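Local coordinates for hypothetical protein PA5202 (Pseudomonas aeruginosa, PDB 1ZKI), which probably hydrolyses acyl-CoA thioesters, as a hotdog-fold thioesterase of the PaaI type, at residues G30-R35 with D59-L64; C96-L101 with V110-R115. One frame throughout, in Å; residues are numbered along the deposited sequence.

Interaction 1 of 2, residues G30-R35 with D59-L64; sequences GVAEVR and DVTMGL
Val34 and Thr61 bring side chains together where strand 31-35 lies over helix 59-64, the two segment axes approaching to 7.0 Å and running roughly antiparallel at 147°. Their side chains run alongside one another in opposing senses: OG1 of Thr61 sits against CB of Val34 at 3.2 Å and almost as close to its CG2. This hydroxyl meets only hydrocarbon on the strand; its hydrogen bond is with the carbonyl of Leu57, one turn back in the helix. Thr61 CG2, anti to the backbone N (chi1 -48°), is directed into the strand instead, reaching the carbonyl O of Ala32 at 3.4 Å. The two branches of the threonine thus serve different residues on one face of the strand. One turn further on, Leu64 crosses Val34 at about a right angle, and its CD1 touches Val34 CG2 at 3.7 Å. Ala32 CB, directed toward the helix, packs on Leu64 CB at 3.8 Å and lies about as close to the Thr61 carbonyl O. No hydrogen bond joins the two segments; the seam is buried, mostly apolar packing. This is the hotdog arrangement, a long helix wrapped by a curved antiparallel sheet. Leu22 covers Val34, Met12 and Phe72 cover Leu64, and Thr61 also leans on Cys96 and Ala98 of the adjoining strand 93-103, while Met62, a selenomethionine, reaches Val110 and Ala112 of strand 107-116.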
loop_
_atom_site.group_PDB
_atom_site.type_symbol
_atom_site.label_atom_id
_atom_site.label_comp_id
_atom_site.label_asym_id
_atom_site.label_seq_id
_atom_site.Cartn_x
_atom_site.Cartn_y
_atom_site.Cartn_z
ATOM N N GLY A 30 13.072 1.029 -11.049
ATOM C CA GLY A 30 11.670 0.981 -10.604
ATOM C C GLY A 30 11.496 1.565 -9.210
ATOM O O GLY A 30 10.571 1.203 -8.495
ATOM N N VAL A 31 12.393 2.471 -8.832
ATOM C CA VAL A 31 12.344 3.127 -7.523
ATOM C C VAL A 31 12.793 4.587 -7.674
ATOM O O VAL A 31 13.692 4.893 -8.469
ATOM C CB VAL A 31 13.187 2.344 -6.450
ATOM C CG1 VAL A 31 14.642 2.214 -6.872
ATOM C CG2 VAL A 31 13.082 2.976 -5.055
ATOM N N ALA A 32 12.147 5.485 -6.934
ATOM C CA ALA A 32 12.506 6.897 -6.950
ATOM C C ALA A 32 12.369 7.508 -5.573
ATOM O O ALA A 32 11.595 7.017 -4.749
ATOM C CB ALA A 32 11.637 7.656 -7.961
ATOM N N GLU A 33 13.135 8.565 -5.326
ATOM C CA GLU A 33 13.015 9.328 -4.093
ATOM C C GLU A 33 12.914 10.801 -4.445
ATOM O O GLU A 33 13.669 11.298 -5.285
ATOM C CB GLU A 33 14.205 9.097 -3.145
ATOM C CG GLU A 33 14.077 9.914 -1.837
ATOM C CD GLU A 33 15.120 9.574 -0.778
ATOM O OE1 GLU A 33 15.832 8.552 -0.921
ATOM O OE2 GLU A 33 15.226 10.344 0.209
ATOM N N VAL A 34 11.987 11.481 -3.779
ATOM C CA VAL A 34 11.762 12.919 -3.958
ATOM C C VAL A 34 11.675 13.577 -2.575
ATOM O O VAL A 34 11.121 12.973 -1.647
ATOM C CB VAL A 34 10.449 13.150 -4.782
ATOM C CG1 VAL A 34 10.109 14.615 -4.900
ATOM C CG2 VAL A 34 10.556 12.500 -6.176
ATOM N N ARG A 35 12.217 14.788 -2.427
ATOM C CA ARG A 35 12.142 15.506 -1.145
ATOM C C ARG A 35 11.207 16.694 -1.276
ATOM O O ARG A 35 11.016 17.221 -2.382
ATOM C CB ARG A 35 13.535 15.961 -0.666
ATOM C CG ARG A 35 14.192 16.988 -1.536
ATOM C CD ARG A 35 15.598 17.383 -1.025
ATOM N NE ARG A 35 15.568 18.246 0.168
ATOM C CZ ARG A 35 15.456 19.574 0.153
ATOM N NH1 ARG A 35 15.444 20.256 1.300
ATOM N NH2 ARG A 35 15.339 20.241 -1.003
ATOM N N ASP A 59 2.365 11.332 -5.693
ATOM C CA ASP A 59 2.037 11.106 -7.110
ATOM C C ASP A 59 3.271 11.340 -8.005
ATOM O O ASP A 59 3.568 10.550 -8.923
ATOM C CB ASP A 59 0.870 12.006 -7.527
ATOM C CG ASP A 59 0.506 11.832 -8.990
ATOM O OD1 ASP A 59 0.099 10.720 -9.392
ATOM O OD2 ASP A 59 0.687 12.791 -9.748
ATOM N N VAL A 60 4.008 12.415 -7.731
ATOM C CA VAL A 60 5.206 12.714 -8.508
ATOM C C VAL A 60 6.278 11.633 -8.352
ATOM O O VAL A 60 6.872 11.205 -9.341
ATOM C CB VAL A 60 5.745 14.118 -8.194
ATOM C CG1 VAL A 60 7.146 14.321 -8.773
ATOM C CG2 VAL A 60 4.745 15.194 -8.750
ATOM N N THR A 61 6.528 11.214 -7.115
ATOM C CA THR A 61 7.518 10.164 -6.849
ATOM C C THR A 61 7.128 8.846 -7.537
ATOM O O THR A 61 7.967 8.173 -8.123
ATOM C CB THR A 61 7.703 9.925 -5.331
ATOM O OG1 THR A 61 7.880 11.189 -4.676
ATOM C CG2 THR A 61 8.954 9.068 -5.084
HETATM N N MSE A 62 5.849 8.482 -7.447
HETATM C CA MSE A 62 5.351 7.287 -8.135
HETATM C C MSE A 62 5.539 7.383 -9.652
HETATM O O MSE A 62 5.951 6.419 -10.271
HETATM C CB MSE A 62 3.887 7.039 -7.785
HETATM C CG MSE A 62 3.670 6.586 -6.361
HETATM SE SE MSE A 62 1.684 6.452 -6.156
HETATM C CE MSE A 62 1.657 5.305 -4.585
ATOM N N GLY A 63 5.261 8.548 -10.244
ATOM C CA GLY A 63 5.475 8.741 -11.684
ATOM C C GLY A 63 6.930 8.530 -12.091
ATOM O O GLY A 63 7.219 7.920 -13.128
ATOM N N LEU A 64 7.841 9.050 -11.269
ATOM C CA LEU A 64 9.275 8.924 -11.508
ATOM C C LEU A 64 9.746 7.475 -11.354
ATOM O O LEU A 64 10.588 7.004 -12.115
ATOM C CB LEU A 64 10.037 9.868 -10.575
ATOM C CG LEU A 64 9.983 11.360 -10.950
ATOM C CD1 LEU A 64 10.762 12.178 -9.897
ATOM C CD2 LEU A 64 10.542 11.602 -12.357
#

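Interaction 2 of 2, residues C96-L101 with V110-R115; sequences CVARVL and VEAEVR
Val97 and Glu113 face each other as a hydrogen-bonded pair of antiparallel strands, as do Arg99 and Glu111, so four backbone bonds tie 96-101 to 110-115. Val97 N to Glu113 O and Glu113 N to Val97 O both measure 3.0 Å; Arg99 N to Glu111 O is 2.9 Å, and the return bond Glu111 N to Arg99 O is similar. The two carbonyls of 110-115 receive their donors nearly end-on, whereas those of Val97 and Arg99 are met 22° and 26° out of their planes. CA-H groups of the intervening residues add to the same four acceptors, for instance Cys96 CA on Glu113 O at 3.2 Å. These residues form the non-hydrogen-bonded pairs, Cys96 with Val114, Ala98 with Ala112 and Val100 with Val110. Ala98 CB and Ala112 CB meet at 3.8 Å, on the face turned to helix 51-70.

The other face, where Val97 also lies and Leu101 packs, carries the charges. Glu111 OE2 accepts from a water 2.8 Å away, which accepts from Arg99 NE in the guanidinium plane, linking opposite charges. With CG between the backbone N and carbonyl carbon (chi1 68°), the extended Glu111 side chain rises beside Leu101, crossing it at about a right angle, Leu101 CD2 3.7 Å from Glu111 OE2. Glu111 OE1 forms salt bridges with Lys123 of its own chain and of the second subunit. Arg115 NE makes a hydrogen-bonded salt bridge to Glu113 OE1 at 2.9 Å, in the guanidinium plane but from above that of the carboxylate, with a weaker second bond from Arg115 NH2 to Glu113 OE2. The hairpin thus has an apolar side that packs on the helix and a side bearing the charges, whose Glu111, with two lysines and a water, probably stays ionised and links the subunits.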
loop_
_atom_site.group_PDB
_atom_site.type_symbol
_atom_site.label_atom_id
_atom_site.label_comp_id
_atom_site.label_asym_id
_atom_site.label_seq_id
_atom_site.Cartn_x
_atom_site.Cartn_y
_atom_site.Cartn_z
ATOM N N CYS A 96 9.854 11.105 0.097
ATOM C CA CYS A 96 8.989 10.056 -0.426
ATOM C C CYS A 96 9.831 9.081 -1.227
ATOM O O CYS A 96 10.633 9.491 -2.080
ATOM C CB CYS A 96 7.899 10.654 -1.294
ATOM S SG CYS A 96 6.789 9.375 -1.988
ATOM N N VAL A 97 9.672 7.792 -0.931
ATOM C CA VAL A 97 10.273 6.737 -1.747
ATOM C C VAL A 97 9.140 5.906 -2.346
ATOM O O VAL A 97 8.260 5.429 -1.610
ATOM C CB VAL A 97 11.220 5.839 -0.921
ATOM C CG1 VAL A 97 11.775 4.704 -1.792
ATOM C CG2 VAL A 97 12.350 6.689 -0.325
ATOM N N ALA A 98 9.156 5.755 -3.671
ATOM C CA ALA A 98 8.150 4.976 -4.369
ATOM C C ALA A 98 8.834 3.802 -5.062
ATOM O O ALA A 98 9.984 3.915 -5.506
ATOM C CB ALA A 98 7.402 5.833 -5.390
ATOM N N ARG A 99 8.115 2.682 -5.140
ATOM C CA ARG A 99 8.651 1.446 -5.676
ATOM C C ARG A 99 7.604 0.775 -6.552
ATOM O O ARG A 99 6.484 0.522 -6.096
ATOM C CB ARG A 99 9.017 0.524 -4.510
ATOM C CG ARG A 99 9.753 -0.735 -4.905
ATOM C CD ARG A 99 10.201 -1.499 -3.636
ATOM N NE ARG A 99 11.029 -0.639 -2.780
ATOM C CZ ARG A 99 12.352 -0.476 -2.898
ATOM N NH1 ARG A 99 13.046 -1.129 -3.831
ATOM N NH2 ARG A 99 12.989 0.350 -2.069
ATOM N N VAL A 100 7.965 0.493 -7.797
ATOM C CA VAL A 100 7.103 -0.280 -8.690
ATOM C C VAL A 100 7.015 -1.730 -8.179
ATOM O O VAL A 100 8.048 -2.415 -8.006
ATOM C CB VAL A 100 7.657 -0.275 -10.134
ATOM C CG1 VAL A 100 6.791 -1.122 -11.037
ATOM C CG2 VAL A 100 7.757 1.183 -10.674
ATOM N N LEU A 101 5.790 -2.185 -7.933
ATOM C CA LEU A 101 5.547 -3.559 -7.450
ATOM C C LEU A 101 5.269 -4.513 -8.602
ATOM O O LEU A 101 5.496 -5.725 -8.492
ATOM C CB LEU A 101 4.335 -3.586 -6.521
ATOM C CG LEU A 101 4.488 -2.771 -5.235
ATOM C CD1 LEU A 101 3.238 -2.833 -4.367
ATOM C CD2 LEU A 101 5.698 -3.220 -4.457
ATOM N N VAL A 110 2.243 0.613 -8.068
ATOM C CA VAL A 110 3.329 1.294 -7.358
ATOM C C VAL A 110 2.902 1.576 -5.927
ATOM O O VAL A 110 1.717 1.856 -5.686
ATOM C CB VAL A 110 3.695 2.660 -8.036
ATOM C CG1 VAL A 110 4.976 3.255 -7.435
ATOM C CG2 VAL A 110 3.849 2.505 -9.534
ATOM N N GLU A 111 3.835 1.438 -4.975
ATOM C CA GLU A 111 3.567 1.847 -3.599
ATOM C C GLU A 111 4.524 2.966 -3.242
ATOM O O GLU A 111 5.541 3.152 -3.925
ATOM C CB GLU A 111 3.720 0.678 -2.616
ATOM C CG GLU A 111 5.144 0.173 -2.461
ATOM C CD GLU A 111 5.318 -0.830 -1.292
ATOM O OE1 GLU A 111 4.402 -0.965 -0.451
ATOM O OE2 GLU A 111 6.385 -1.473 -1.221
ATOM N N ALA A 112 4.205 3.720 -2.195
ATOM C CA ALA A 112 5.102 4.796 -1.761
ATOM C C ALA A 112 4.919 5.072 -0.287
ATOM O O ALA A 112 3.853 4.802 0.272
ATOM C CB ALA A 112 4.887 6.071 -2.587
ATOM N N GLU A 113 5.975 5.560 0.357
ATOM C CA GLU A 113 5.887 5.997 1.737
ATOM C C GLU A 113 6.540 7.364 1.851
ATOM O O GLU A 113 7.483 7.677 1.108
ATOM C CB GLU A 113 6.547 5.001 2.708
ATOM C CG GLU A 113 8.014 4.793 2.472
ATOM C CD GLU A 113 8.694 4.019 3.606
ATOM O OE1 GLU A 113 9.942 4.060 3.672
ATOM O OE2 GLU A 113 7.988 3.404 4.433
ATOM N N VAL A 114 5.991 8.189 2.729
ATOM C CA VAL A 114 6.567 9.490 3.039
ATOM C C VAL A 114 7.040 9.421 4.476
ATOM O O VAL A 114 6.300 8.957 5.356
ATOM C CB VAL A 114 5.528 10.617 2.893
ATOM C CG1 VAL A 114 6.151 11.986 3.246
ATOM C CG2 VAL A 114 4.946 10.618 1.459
ATOM N N ARG A 115 8.268 9.873 4.704
ATOM C CA ARG A 115 8.858 9.828 6.039
ATOM C C ARG A 115 9.548 11.136 6.375
ATOM O O ARG A 115 9.947 11.898 5.494
ATOM C CB ARG A 115 9.894 8.701 6.135
ATOM C CG ARG A 115 9.307 7.306 6.093
ATOM C CD ARG A 115 10.380 6.239 6.391
ATOM N NE ARG A 115 9.724 4.946 6.463
ATOM C CZ ARG A 115 9.202 4.431 7.568
ATOM N NH1 ARG A 115 9.298 5.079 8.721
ATOM N NH2 ARG A 115 8.589 3.264 7.515
HETATM O O HOH W 1 8.706 0.071 -0.668
#

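Overall arrangement
From the N terminus, strand 31-37 is followed by a connection into helix 51-70, and interaction 1 closes that excursion by laying 59-64 against 30-35. The chain then passes through strand 76-85, the outermost strand on the far side within this chain, before returning beside strand 31-37 as strand 93-103. Interaction 2 closes the short hairpin to strand 107-116. The two contacts follow in series, neither nesting nor crossing, with centres about 7 Å apart. They meet directly: strands 31-37 and 93-103 are sheet neighbours, with probable hydrogen bonds from Val100 N to Gly30 O and Cys96 N to Val34 O. Interaction 1 ties sheet to helix; interaction 2 extends the sheet around it.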